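Local atomic coordinates of cytolethal distending toxin protein B (PDB entry 1SR4), a protein that forms the DNase I-like subunit of a tripartite bacterial genotoxin and probably damages host-cell DNA, leading to cell-cycle arrest. Residues 180-185 / 201-206; 213-218 / 250-255. All blocks are in the same frame, centred on the assembly; numbering follows the deposited sequence.

Interaction 1 (180-185 / 201-206); sequences RAPANL and IIAPTE
Pro182 sets its ring against Ala203 where the first turn of helix 182-189 packs on the end of edge strand 200-202, a helix-on-sheet contact on the flank of a DNase I-like fold. The tight part is wholly apolar. Pro182 CG meets Ala203 CB at 3.5 Å, and Pro182 CB touches the same methyl at 4.0 Å, so two carbons of the proline ring rest on one methyl. Pro182 CB also reaches Ile201 CG2 at 4.1 Å. One turn further, Leu185 extends a branch toward the strand: its CG lies anti to the backbone N (chi1 176°), and CD2 comes within 3.7 Å of Ile201 CD1, the two side chains meeting at a slant. Tyr217, on strand 216-221, packs against both Pro182 and Ala203 and continues this apolar seam into the sheet. The outer side is looser: Ala183 points away from the strand, and Ala183 and Asn184 are exposed. On the other segment Thr205 is directed away from the helix, and its hydroxyl is hydrogen-bonded to Glu108 of the neighbouring CdtA subunit. Ala181 is the N-cap residue, and its O accepts from Leu185 N. Arg180, whose guanidinium has one face on Leu185 CD1, grips Asn184 OD1 side-on with two nitrogens: Arg180 NE at 2.8 Å from Asn184 OD1, in the carbonyl plane, and Arg180 NH2 tilted 26° from it.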
ATOM      1  N   ARG B 180       1.328  16.738  12.338  1.00  9.60           N
ATOM      2  CA  ARG B 180       1.409  17.031  13.775  1.00 11.03           C
ATOM      3  C   ARG B 180       0.717  15.876  14.476  1.00 11.08           C
ATOM      4  O   ARG B 180      -0.122  15.202  13.881  1.00 11.61           O
ATOM      5  CB  ARG B 180       0.718  18.358  14.120  1.00 10.82           C
ATOM      6  CG  ARG B 180      -0.770  18.396  13.766  1.00 14.37           C
ATOM      7  CD  ARG B 180      -1.278  19.825  13.656  1.00 12.84           C
ATOM      8  NE  ARG B 180      -1.320  20.501  14.948  1.00 14.39           N
ATOM      9  CZ  ARG B 180      -1.791  21.734  15.112  1.00 15.97           C
ATOM     10  NH1 ARG B 180      -2.249  22.414  14.066  1.00 15.40           N
ATOM     11  NH2 ARG B 180      -1.821  22.283  16.314  1.00 16.16           N
ATOM     12  N   ALA B 181       1.073  15.632  15.730  1.00 11.99           N
ATOM     13  CA  ALA B 181       0.485  14.537  16.478  1.00 11.82           C
ATOM     14  C   ALA B 181      -1.007  14.742  16.696  1.00 12.12           C
ATOM     15  O   ALA B 181      -1.490  15.870  16.791  1.00 12.44           O
ATOM     16  CB  ALA B 181       1.199  14.394  17.817  1.00 14.18           C
ATOM     17  N   PRO B 182      -1.766  13.648  16.764  1.00 13.19           N
ATOM     18  CA  PRO B 182      -3.213  13.780  16.975  1.00 14.71           C
ATOM     19  C   PRO B 182      -3.545  14.572  18.254  1.00 15.28           C
ATOM     20  O   PRO B 182      -4.457  15.400  18.262  1.00 14.22           O
ATOM     21  CB  PRO B 182      -3.682  12.330  17.056  1.00 14.58           C
ATOM     22  CG  PRO B 182      -2.719  11.612  16.158  1.00 14.18           C
ATOM     23  CD  PRO B 182      -1.387  12.257  16.464  1.00 13.22           C
ATOM     24  N   ALA B 183      -2.813  14.307  19.335  1.00 15.35           N
ATOM     25  CA  ALA B 183      -3.063  15.002  20.598  1.00 17.01           C
ATOM     26  C   ALA B 183      -2.717  16.482  20.500  1.00 16.16           C
ATOM     27  O   ALA B 183      -3.357  17.319  21.133  1.00 17.06           O
ATOM     28  CB  ALA B 183      -2.254  14.358  21.739  1.00 16.62           C
ATOM     29  N   ASN B 184      -1.684  16.803  19.728  1.00 15.74           N
ATOM     30  CA  ASN B 184      -1.285  18.192  19.568  1.00 16.15           C
ATOM     31  C   ASN B 184      -2.405  18.942  18.842  1.00 16.79           C
ATOM     32  O   ASN B 184      -2.755  20.062  19.211  1.00 18.11           O
ATOM     33  CB  ASN B 184       0.039  18.266  18.794  1.00 16.62           C
ATOM     34  CG  ASN B 184       0.419  19.685  18.399  1.00 17.38           C
ATOM     35  OD1 ASN B 184      -0.112  20.246  17.440  1.00 19.12           O
ATOM     36  ND2 ASN B 184       1.349  20.265  19.135  1.00 18.63           N
ATOM     37  N   LEU B 185      -2.988  18.313  17.825  1.00 15.57           N
ATOM     38  CA  LEU B 185      -4.087  18.938  17.090  1.00 15.99           C
ATOM     39  C   LEU B 185      -5.316  19.048  17.985  1.00 15.78           C
ATOM     40  O   LEU B 185      -5.994  20.068  17.997  1.00 13.00           O
ATOM     41  CB  LEU B 185      -4.457  18.115  15.848  1.00 15.65           C
ATOM     42  CG  LEU B 185      -5.661  18.634  15.051  1.00 16.93           C
ATOM     43  CD1 LEU B 185      -5.393  20.067  14.583  1.00 15.79           C
ATOM     44  CD2 LEU B 185      -5.931  17.725  13.861  1.00 15.93           C
ATOM     45  N   ILE B 201     -11.228  13.234  16.489  1.00 15.01           N
ATOM     46  CA  ILE B 201     -10.011  12.839  15.787  1.00 15.61           C
ATOM     47  C   ILE B 201      -9.899  11.316  15.867  1.00 15.59           C
ATOM     48  O   ILE B 201      -9.982  10.751  16.956  1.00 14.67           O
ATOM     49  CB  ILE B 201      -8.741  13.426  16.455  1.00 17.41           C
ATOM     50  CG1 ILE B 201      -8.742  14.962  16.405  1.00 18.70           C
ATOM     51  CG2 ILE B 201      -7.493  12.877  15.762  1.00 15.86           C
ATOM     52  CD1 ILE B 201      -8.603  15.512  15.056  1.00 24.45           C
ATOM     53  N   ILE B 202      -9.728  10.659  14.719  1.00 13.90           N
ATOM     54  CA  ILE B 202      -9.572   9.205  14.681  1.00 14.77           C
ATOM     55  C   ILE B 202      -8.184   8.948  14.103  1.00 13.57           C
ATOM     56  O   ILE B 202      -7.921   9.269  12.932  1.00 12.85           O
ATOM     57  CB  ILE B 202     -10.646   8.513  13.777  1.00 15.60           C
ATOM     58  CG1 ILE B 202     -12.048   8.655  14.390  1.00 19.18           C
ATOM     59  CG2 ILE B 202     -10.382   7.018  13.706  1.00 15.69           C
ATOM     60  CD1 ILE B 202     -12.683   9.981  14.159  1.00 27.17           C
ATOM     61  N   ALA B 203      -7.308   8.356  14.915  1.00 11.90           N
ATOM     62  CA  ALA B 203      -5.927   8.109  14.494  1.00 13.01           C
ATOM     63  C   ALA B 203      -5.284   6.833  15.031  1.00 12.20           C
ATOM     64  O   ALA B 203      -5.658   6.333  16.080  1.00 11.54           O
ATOM     65  CB  ALA B 203      -5.055   9.315  14.899  1.00 13.05           C
ATOM     66  N   PRO B 204      -4.298   6.290  14.305  1.00 12.86           N
ATOM     67  CA  PRO B 204      -3.636   5.068  14.792  1.00 14.02           C
ATOM     68  C   PRO B 204      -2.796   5.472  15.996  1.00 14.05           C
ATOM     69  O   PRO B 204      -2.607   6.656  16.245  1.00 12.81           O
ATOM     70  CB  PRO B 204      -2.697   4.670  13.651  1.00 15.80           C
ATOM     71  CG  PRO B 204      -3.106   5.534  12.463  1.00 15.02           C
ATOM     72  CD  PRO B 204      -3.685   6.787  13.058  1.00 12.01           C
ATOM     73  N   THR B 205      -2.299   4.489  16.740  1.00 14.74           N
ATOM     74  CA  THR B 205      -1.395   4.754  17.858  1.00 15.76           C
ATOM     75  C   THR B 205      -0.033   4.218  17.400  1.00 15.94           C
ATOM     76  O   THR B 205       0.943   4.250  18.148  1.00 16.66           O
ATOM     77  CB  THR B 205      -1.792   4.011  19.155  1.00 17.32           C
ATOM     78  OG1 THR B 205      -1.911   2.613  18.882  1.00 16.38           O
ATOM     79  CG2 THR B 205      -3.106   4.560  19.714  1.00 14.41           C
ATOM     80  N   GLU B 206       0.009   3.684  16.180  1.00 13.12           N
ATOM     81  CA  GLU B 206       1.255   3.196  15.605  1.00 13.03           C
ATOM     82  C   GLU B 206       1.757   4.271  14.637  1.00 11.23           C
ATOM     83  O   GLU B 206       0.976   5.001  14.056  1.00 11.24           O
ATOM     84  CB  GLU B 206       1.042   1.912  14.808  1.00 13.51           C
ATOM     85  CG  GLU B 206       0.636   0.692  15.615  1.00 16.34           C
ATOM     86  CD  GLU B 206       0.721  -0.563  14.776  1.00 18.85           C
ATOM     87  OE1 GLU B 206      -0.284  -0.939  14.137  1.00 18.46           O
ATOM     88  OE2 GLU B 206       1.816  -1.164  14.735  1.00 22.31           O
TER

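Interaction 2 (213-218 / 250-255)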
ATOM      1  N   ASN B 213       6.823   9.146  13.826  1.00 11.99           N
ATOM      2  CA  ASN B 213       5.669  10.005  14.138  1.00 12.72           C
ATOM      3  C   ASN B 213       4.318   9.557  13.578  1.00 11.71           C
ATOM      4  O   ASN B 213       4.247   8.823  12.592  1.00 10.91           O
ATOM      5  CB  ASN B 213       5.933  11.437  13.656  1.00 13.09           C
ATOM      6  CG  ASN B 213       7.029  12.132  14.457  1.00 16.66           C
ATOM      7  OD1 ASN B 213       6.989  12.142  15.680  1.00 18.82           O
ATOM      8  ND2 ASN B 213       7.995  12.725  13.768  1.00 16.38           N
ATOM      9  N   ILE B 214       3.244  10.004  14.227  1.00 11.90           N
ATOM     10  CA  ILE B 214       1.885   9.713  13.775  1.00 11.57           C
ATOM     11  C   ILE B 214       1.439  11.032  13.117  1.00 12.42           C
ATOM     12  O   ILE B 214       1.093  12.002  13.804  1.00 11.76           O
ATOM     13  CB  ILE B 214       0.954   9.343  14.964  1.00 11.73           C
ATOM     14  CG1 ILE B 214       1.485   8.088  15.676  1.00 12.76           C
ATOM     15  CG2 ILE B 214      -0.459   9.054  14.446  1.00 12.41           C
ATOM     16  CD1 ILE B 214       0.877   7.836  17.047  1.00 13.86           C
ATOM     17  N   LEU B 215       1.454  11.059  11.782  1.00 12.03           N
ATOM     18  CA  LEU B 215       1.125  12.268  11.020  1.00 10.55           C
ATOM     19  C   LEU B 215      -0.110  12.158  10.120  1.00 10.50           C
ATOM     20  O   LEU B 215      -0.661  13.174   9.693  1.00 11.20           O
ATOM     21  CB  LEU B 215       2.320  12.633  10.136  1.00 11.13           C
ATOM     22  CG  LEU B 215       3.708  12.724  10.796  1.00 12.94           C
ATOM     23  CD1 LEU B 215       4.784  12.836   9.710  1.00 10.22           C
ATOM     24  CD2 LEU B 215       3.761  13.931  11.764  1.00 12.45           C
ATOM     25  N   ASP B 216      -0.537  10.930   9.846  1.00  9.12           N
ATOM     26  CA  ASP B 216      -1.650  10.669   8.943  1.00  9.21           C
ATOM     27  C   ASP B 216      -2.845  10.075   9.659  1.00 10.48           C
ATOM     28  O   ASP B 216      -2.772   8.978  10.217  1.00  8.25           O
ATOM     29  CB  ASP B 216      -1.170   9.716   7.856  1.00 10.22           C
ATOM     30  CG  ASP B 216       0.074  10.233   7.149  1.00 12.27           C
ATOM     31  OD1 ASP B 216      -0.070  11.135   6.286  1.00 11.26           O
ATOM     32  OD2 ASP B 216       1.191   9.750   7.472  1.00 10.98           O
ATOM     33  N   TYR B 217      -3.955  10.804   9.639  1.00 10.46           N
ATOM     34  CA  TYR B 217      -5.150  10.328  10.303  1.00 10.56           C
ATOM     35  C   TYR B 217      -6.357  11.112   9.822  1.00 10.50           C
ATOM     36  O   TYR B 217      -6.330  11.715   8.746  1.00 10.46           O
ATOM     37  CB  TYR B 217      -4.988  10.417  11.835  1.00  7.33           C
ATOM     38  CG  TYR B 217      -4.432  11.734  12.346  1.00  7.99           C
ATOM     39  CD1 TYR B 217      -5.279  12.771  12.742  1.00  8.29           C
ATOM     40  CD2 TYR B 217      -3.051  11.937  12.452  1.00  9.01           C
ATOM     41  CE1 TYR B 217      -4.762  13.988  13.236  1.00  9.43           C
ATOM     42  CE2 TYR B 217      -2.523  13.142  12.939  1.00  7.00           C
ATOM     43  CZ  TYR B 217      -3.384  14.161  13.325  1.00  9.56           C
ATOM     44  OH  TYR B 217      -2.867  15.360  13.768  1.00 10.17           O
ATOM     45  N   ALA B 218      -7.425  11.087  10.600  1.00 10.00           N
ATOM     46  CA  ALA B 218      -8.630  11.789  10.195  1.00 11.32           C
ATOM     47  C   ALA B 218      -9.324  12.535  11.326  1.00 11.47           C
ATOM     48  O   ALA B 218      -9.065  12.296  12.509  1.00 12.84           O
ATOM     49  CB  ALA B 218      -9.611  10.786   9.568  1.00 10.58           C
ATOM     50  N   SER B 250       6.923   4.848  -0.183  1.00 10.18           N
ATOM     51  CA  SER B 250       7.098   6.206   0.335  1.00  9.72           C
ATOM     52  C   SER B 250       7.409   6.056   1.829  1.00 10.05           C
ATOM     53  O   SER B 250       7.324   4.954   2.386  1.00  8.60           O
ATOM     54  CB  SER B 250       5.841   7.056   0.132  1.00  9.94           C
ATOM     55  OG  SER B 250       4.958   6.889   1.209  1.00  9.93           O
ATOM     56  N   ASP B 251       7.788   7.141   2.484  1.00  9.25           N
ATOM     57  CA  ASP B 251       8.094   7.051   3.909  1.00  9.99           C
ATOM     58  C   ASP B 251       6.838   7.075   4.795  1.00 10.06           C
ATOM     59  O   ASP B 251       6.950   7.055   6.013  1.00  9.45           O
ATOM     60  CB  ASP B 251       9.046   8.182   4.328  1.00 10.15           C
ATOM     61  CG  ASP B 251      10.457   7.986   3.801  1.00 13.21           C
ATOM     62  OD1 ASP B 251      10.827   6.840   3.462  1.00 14.45           O
ATOM     63  OD2 ASP B 251      11.203   8.984   3.744  1.00 17.31           O
ATOM     64  N   HIS B 252       5.651   7.135   4.180  1.00 11.15           N
ATOM     65  CA  HIS B 252       4.393   7.142   4.921  1.00  9.22           C
ATOM     66  C   HIS B 252       3.692   5.802   4.737  1.00 11.89           C
ATOM     67  O   HIS B 252       3.766   5.179   3.668  1.00 11.81           O
ATOM     68  CB  HIS B 252       3.457   8.242   4.414  1.00 10.57           C
ATOM     69  CG  HIS B 252       3.899   9.632   4.756  1.00 10.23           C
ATOM     70  ND1 HIS B 252       3.389  10.331   5.829  1.00 11.51           N
ATOM     71  CD2 HIS B 252       4.808  10.447   4.170  1.00  9.89           C
ATOM     72  CE1 HIS B 252       3.965  11.521   5.890  1.00 13.20           C
ATOM     73  NE2 HIS B 252       4.831  11.616   4.894  1.00 13.05           N
ATOM     74  N   PHE B 253       3.001   5.367   5.780  1.00 10.44           N
ATOM     75  CA  PHE B 253       2.262   4.112   5.730  1.00 10.22           C
ATOM     76  C   PHE B 253       0.794   4.467   5.480  1.00  9.07           C
ATOM     77  O   PHE B 253       0.277   5.430   6.046  1.00 11.36           O
ATOM     78  CB  PHE B 253       2.424   3.376   7.065  1.00  9.83           C
ATOM     79  CG  PHE B 253       3.825   2.868   7.301  1.00 11.50           C
ATOM     80  CD1 PHE B 253       4.195   1.598   6.874  1.00 11.78           C
ATOM     81  CD2 PHE B 253       4.781   3.682   7.884  1.00 12.01           C
ATOM     82  CE1 PHE B 253       5.500   1.146   7.020  1.00 13.76           C
ATOM     83  CE2 PHE B 253       6.089   3.246   8.036  1.00 14.28           C
ATOM     84  CZ  PHE B 253       6.448   1.966   7.600  1.00 13.11           C
ATOM     85  N   PRO B 254       0.109   3.708   4.614  1.00  7.99           N
ATOM     86  CA  PRO B 254      -1.297   4.025   4.361  1.00  9.59           C
ATOM     87  C   PRO B 254      -2.092   3.762   5.639  1.00  9.03           C
ATOM     88  O   PRO B 254      -1.743   2.888   6.432  1.00  9.26           O
ATOM     89  CB  PRO B 254      -1.664   3.085   3.207  1.00 10.27           C
ATOM     90  CG  PRO B 254      -0.776   1.910   3.427  1.00  9.93           C
ATOM     91  CD  PRO B 254       0.546   2.533   3.844  1.00  7.29           C
ATOM     92  N   VAL B 255      -3.150   4.535   5.840  1.00  8.40           N
ATOM     93  CA  VAL B 255      -3.988   4.408   7.029  1.00  7.90           C
ATOM     94  C   VAL B 255      -5.441   4.243   6.588  1.00  8.36           C
ATOM     95  O   VAL B 255      -5.888   4.955   5.694  1.00  7.02           O
ATOM     96  CB  VAL B 255      -3.873   5.678   7.888  1.00  8.53           C
ATOM     97  CG1 VAL B 255      -4.789   5.569   9.125  1.00  8.28           C
ATOM     98  CG2 VAL B 255      -2.407   5.876   8.307  1.00  6.03           C
TER
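The chain of 213-218 enters strand 216-221 at Asp216, facing the irregular 250-255 segment, which becomes strand 255-259 only at Val255; the two backbones are bridged by side chains. The central link is a His-carboxylate hydrogen bond, consistent with the His-Asp pair of DNase I-like nucleases. His252 ND1 donates to Asp216 OD2 at 2.8 Å, nearly straight at 165°. Because OD2 lies close to the ring plane, the acid meets the imidazole at its edge; the carboxylate uses its syn lone pair, and its own plane stands 77° from that of the ring. For Asp216, CG lies beside the backbone N and anti to the carbonyl carbon (chi1 -54°), a turn that brings OD2 to the histidine. The same OD2 is hydrogen-bonded to Thr208 OG1, so two partners grip this one oxygen and help fix the carboxylate's rotation. Leu215 CD1 lies 4.1 Å from His252 CE1, the two side chains crossing at about a right angle. Next to the polar pair, Val255 CG2 packs 4.1 Å from Asp216 CB and 3.7 Å from Asp216 O, a buried carbonyl oxygen with no polar partner in the model. Ser250 OG accepts from His252 N at 3.1 Å, an ST turn just before the histidine. The His209 ring meets that of His252, and Asp177 packs on both Asp216 and His252. Strand 7-11 flanks 250-255, touching His252 and Val255, while helix 182-189 packs on Tyr217 and strand 171-175 on Ala218.

In the fold
Following the chain from the N terminus, interaction 1 comes first: it closes the loop from 180-185 through helices 182-189 and 193-197 to strand 200-202. Interaction 2 opens afterwards, running from 213-218 past strand 235-239 to 250-255, so the two lie in series and neither nest nor cross. Their centres are about 10 Å apart. They meet through strands 200-202 and 216-221, antiparallel neighbours in one sheet, where Ile202 N lies 2.8 Å from Ala218 O, and through Tyr217, whose OH is hydrogen-bonded to Arg180 O. Interaction 1 ties a helix to that sheet; interaction 2 joins the sheet of strand 216-221 to the sheet containing strand 255-259.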